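Local coordinates for CDGSH iron-sulfur domain-containing protein NEET (Arabidopsis thaliana, PDB 3S2R), which binds one [2Fe-2S] cluster per subunit of its homodimer and acts as an iron-sulfur transfer protein in plant development, senescence, iron metabolism and reactive oxygen homeostasis, at residues 32-37 and 55-60. The protein carries 1 engineered substitution. Numbering follows the deposited sequence.
With FES (Fe2/s2 (inorganic) cluster), chain D.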
ATOM      1  N   VAL B  32       6.633   7.719   1.445  1.00 12.70           N
ATOM      2  CA  VAL B  32       5.730   7.790   0.295  1.00 12.23           C
ATOM      3  C   VAL B  32       4.278   7.788   0.797  1.00 11.45           C
ATOM      4  O   VAL B  32       3.756   6.766   1.208  1.00 12.29           O
ATOM      5  CB  VAL B  32       5.966   6.658  -0.695  1.00 11.87           C
ATOM      6  CG1 VAL B  32       5.022   6.792  -1.857  1.00 12.89           C
ATOM      7  CG2 VAL B  32       7.404   6.711  -1.215  1.00 13.29           C
ATOM      8  N   VAL B  33       3.657   8.953   0.688  1.00 11.40           N
ATOM      9  CA  VAL B  33       2.288   9.180   1.095  1.00 13.36           C
ATOM     10  C   VAL B  33       1.634   9.760  -0.148  1.00 13.38           C
ATOM     11  O   VAL B  33       2.242  10.523  -0.912  1.00 16.75           O
ATOM     12  CB  VAL B  33       2.289  10.120   2.293  1.00 13.98           C
ATOM     13  CG1 VAL B  33       0.917  10.558   2.667  1.00 15.25           C
ATOM     14  CG2 VAL B  33       2.967   9.471   3.474  1.00 17.10           C
ATOM     15  N   ASP B  34       0.431   9.311  -0.404  1.00 12.63           N
ATOM     16  CA  ASP B  34      -0.371   9.851  -1.480  1.00 12.68           C
ATOM     17  C   ASP B  34      -1.669  10.292  -0.877  1.00 12.80           C
ATOM     18  O   ASP B  34      -2.174   9.662   0.032  1.00 15.07           O
ATOM     19  CB  ASP B  34      -0.582   8.796  -2.561  1.00 12.92           C
ATOM     20  CG  ASP B  34       0.691   8.449  -3.244  1.00 12.34           C
ATOM     21  OD1 ASP B  34       1.174   9.305  -4.031  1.00 15.54           O
ATOM     22  OD2 ASP B  34       1.237   7.346  -3.021  1.00 12.75           O
ATOM     23  N   SER B  35      -2.206  11.357  -1.418  1.00 13.78           N
ATOM     24  CA  SER B  35      -3.453  11.935  -0.964  1.00 14.60           C
ATOM     25  C   SER B  35      -4.484  11.911  -2.069  1.00 13.72           C
ATOM     26  O   SER B  35      -4.169  12.152  -3.240  1.00 15.89           O
ATOM     27  CB  SER B  35      -3.212  13.374  -0.563  1.00 17.58           C
ATOM     28  OG  SER B  35      -2.415  13.430   0.591  1.00 21.32           O
ATOM     29  N   VAL B  36      -5.726  11.694  -1.695  1.00 12.47           N
ATOM     30  CA  VAL B  36      -6.831  11.714  -2.609  1.00 12.29           C
ATOM     31  C   VAL B  36      -7.861  12.632  -1.989  1.00 10.55           C
ATOM     32  O   VAL B  36      -8.375  12.336  -0.925  1.00 11.14           O
ATOM     33  CB  VAL B  36      -7.440  10.288  -2.874  1.00 13.62           C
ATOM     34  CG1 VAL B  36      -8.694  10.358  -3.775  1.00 15.61           C
ATOM     35  CG2 VAL B  36      -6.396   9.374  -3.472  1.00 16.48           C
ATOM     36  N   VAL B  37      -8.230  13.695  -2.687  1.00 11.93           N
ATOM     37  CA  VAL B  37      -9.386  14.469  -2.259  1.00 11.46           C
ATOM     38  C   VAL B  37     -10.570  13.695  -2.845  1.00 10.33           C
ATOM     39  O   VAL B  37     -10.665  13.523  -4.048  1.00 12.18           O
ATOM     40  CB  VAL B  37      -9.315  15.942  -2.739  1.00 12.60           C
ATOM     41  CG1 VAL B  37     -10.631  16.692  -2.483  1.00 12.84           C
ATOM     42  CG2 VAL B  37      -8.162  16.652  -2.029  1.00 15.55           C
ATOM     43  N   GLY B  55       2.630  -0.495 -11.886  1.00 12.72           N
ATOM     44  CA  GLY B  55       3.222   0.427 -12.843  1.00 13.22           C
ATOM     45  C   GLY B  55       2.478   1.749 -12.892  1.00 13.13           C
ATOM     46  O   GLY B  55       2.976   2.694 -13.487  1.00 16.14           O
ATOM     47  N   THR B  56       1.296   1.812 -12.276  1.00 13.57           N
ATOM     48  CA  THR B  56       0.503   3.065 -12.238  1.00 13.03           C
ATOM     49  C   THR B  56       0.325   3.558 -10.791  1.00 12.82           C
ATOM     50  O   THR B  56      -0.595   4.326 -10.495  1.00 12.60           O
ATOM     51  CB  THR B  56      -0.879   2.916 -12.907  1.00 13.98           C
ATOM     52  OG1 THR B  56      -1.572   1.842 -12.280  1.00 13.69           O
ATOM     53  CG2 THR B  56      -0.696   2.613 -14.390  1.00 14.54           C
ATOM     54  N   PHE B  57       1.223   3.111  -9.916  1.00 11.84           N
ATOM     55  CA  PHE B  57       1.160   3.465  -8.504  1.00 11.83           C
ATOM     56  C   PHE B  57       0.952   4.993  -8.387  1.00 11.37           C
ATOM     57  O   PHE B  57       1.641   5.756  -9.058  1.00 12.91           O
ATOM     58  CB  PHE B  57       2.452   3.041  -7.802  1.00 11.20           C
ATOM     59  CG  PHE B  57       2.361   3.127  -6.314  1.00 12.03           C
ATOM     60  CD1 PHE B  57       2.711   4.302  -5.635  1.00 12.16           C
ATOM     61  CD2 PHE B  57       1.952   2.016  -5.583  1.00 13.05           C
ATOM     62  CE1 PHE B  57       2.600   4.391  -4.264  1.00 14.24           C
ATOM     63  CE2 PHE B  57       1.803   2.101  -4.201  1.00 11.93           C
ATOM     64  CZ  PHE B  57       2.145   3.267  -3.530  1.00 13.79           C
ATOM     65  N   PRO B  58       0.017   5.464  -7.532  1.00 11.42           N
ATOM     66  CA  PRO B  58      -0.700   4.772  -6.464  1.00 11.14           C
ATOM     67  C   PRO B  58      -1.929   3.953  -6.861  1.00 10.74           C
ATOM     68  O   PRO B  58      -2.580   3.410  -5.987  1.00 10.70           O
ATOM     69  CB  PRO B  58      -1.078   5.924  -5.515  1.00 11.69           C
ATOM     70  CG  PRO B  58      -1.292   7.073  -6.413  1.00 11.85           C
ATOM     71  CD  PRO B  58      -0.179   6.925  -7.436  1.00 12.02           C
ATOM     72  N   LEU B  59      -2.247   3.859  -8.146  1.00 10.70           N
ATOM     73  CA  LEU B  59      -3.376   3.043  -8.612  1.00 11.26           C
ATOM     74  C   LEU B  59      -2.961   1.602  -8.741  1.00 11.24           C
ATOM     75  O   LEU B  59      -1.755   1.309  -8.925  1.00 12.42           O
ATOM     76  CB  LEU B  59      -3.858   3.547  -9.961  1.00 12.09           C
ATOM     77  CG  LEU B  59      -4.352   4.986  -9.979  1.00 14.22           C
ATOM     78  CD1 LEU B  59      -4.591   5.407 -11.424  1.00 16.63           C
ATOM     79  CD2 LEU B  59      -5.608   5.197  -9.111  1.00 16.08           C
ATOM     80  N   CYS B  60      -3.931   0.694  -8.610  1.00 10.93           N
ATOM     81  CA  CYS B  60      -3.723  -0.740  -8.833  1.00 11.41           C
ATOM     82  C   CYS B  60      -3.825  -1.076 -10.305  1.00 12.37           C
ATOM     83  O   CYS B  60      -4.812  -0.715 -10.945  1.00 12.44           O
ATOM     84  CB  CYS B  60      -4.809  -1.486  -8.050  1.00 12.06           C
ATOM     85  SG  CYS B  60      -4.880  -3.268  -8.360  1.00 11.72           S
TER
HETATM   86 FE1  FES D 500      -0.774  -3.195  -6.168  1.00 15.67          FE
HETATM   87 FE2  FES D 500      -3.062  -4.174  -7.284  1.00 15.61          FE
HETATM   88  S1  FES D 500      -1.196  -3.463  -8.301  1.00 16.73           S
HETATM   89  S2  FES D 500      -2.649  -3.751  -5.096  1.00 14.80           S
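In the cluster-binding loop of this CDGSH domain, Phe-57 and Pro-58 lie against Val-32 and Asp-34, two alternate residues whose side chains leave strand 32-37 on the same side. Pro-58 meets the carboxylate of Asp-34 with its ring carbons: CB is 3.7 Å from OD2 and 3.8 Å from CG of Asp-34. With CG anti to the backbone N (chi1 -169°), the Phe-57 ring reaches out so that CE1 comes to 3.5 Å from Asp-34 OD2, with carboxylate and ring planes 65° apart. The same CE1 lies 4.2 Å from Val-32 CG1, a methyl suited to the apolar ring.

The polar end of Asp-34 is satisfied elsewhere: OD1 forms a salt bridge with Arg-26, and OD2 one with Arg-50 of the second subunit, which also packs on Phe-57. Strand 32-37 pairs in parallel with a strand of that subunit, as in the strand-swapped dimers of NEET proteins, so the loop rests on an element of the dimer interface.

The cis peptide between Phe-57 and Pro-58 sits at the centre of a type VIa1 beta turn, closed by Leu-59 N to Thr-56 O at 2.9 Å. Proline suits this place because its imide brings cis and trans closer in energy than in other residues. Pro-58 CB lies 4.1 Å above the plane of the Phe-57 ring, offset toward its rim. Cys-60 follows the turn, and its SG binds iron FE2 at 2.3 Å; Cys-64, an engineered residue, supplies another thiolate ligand.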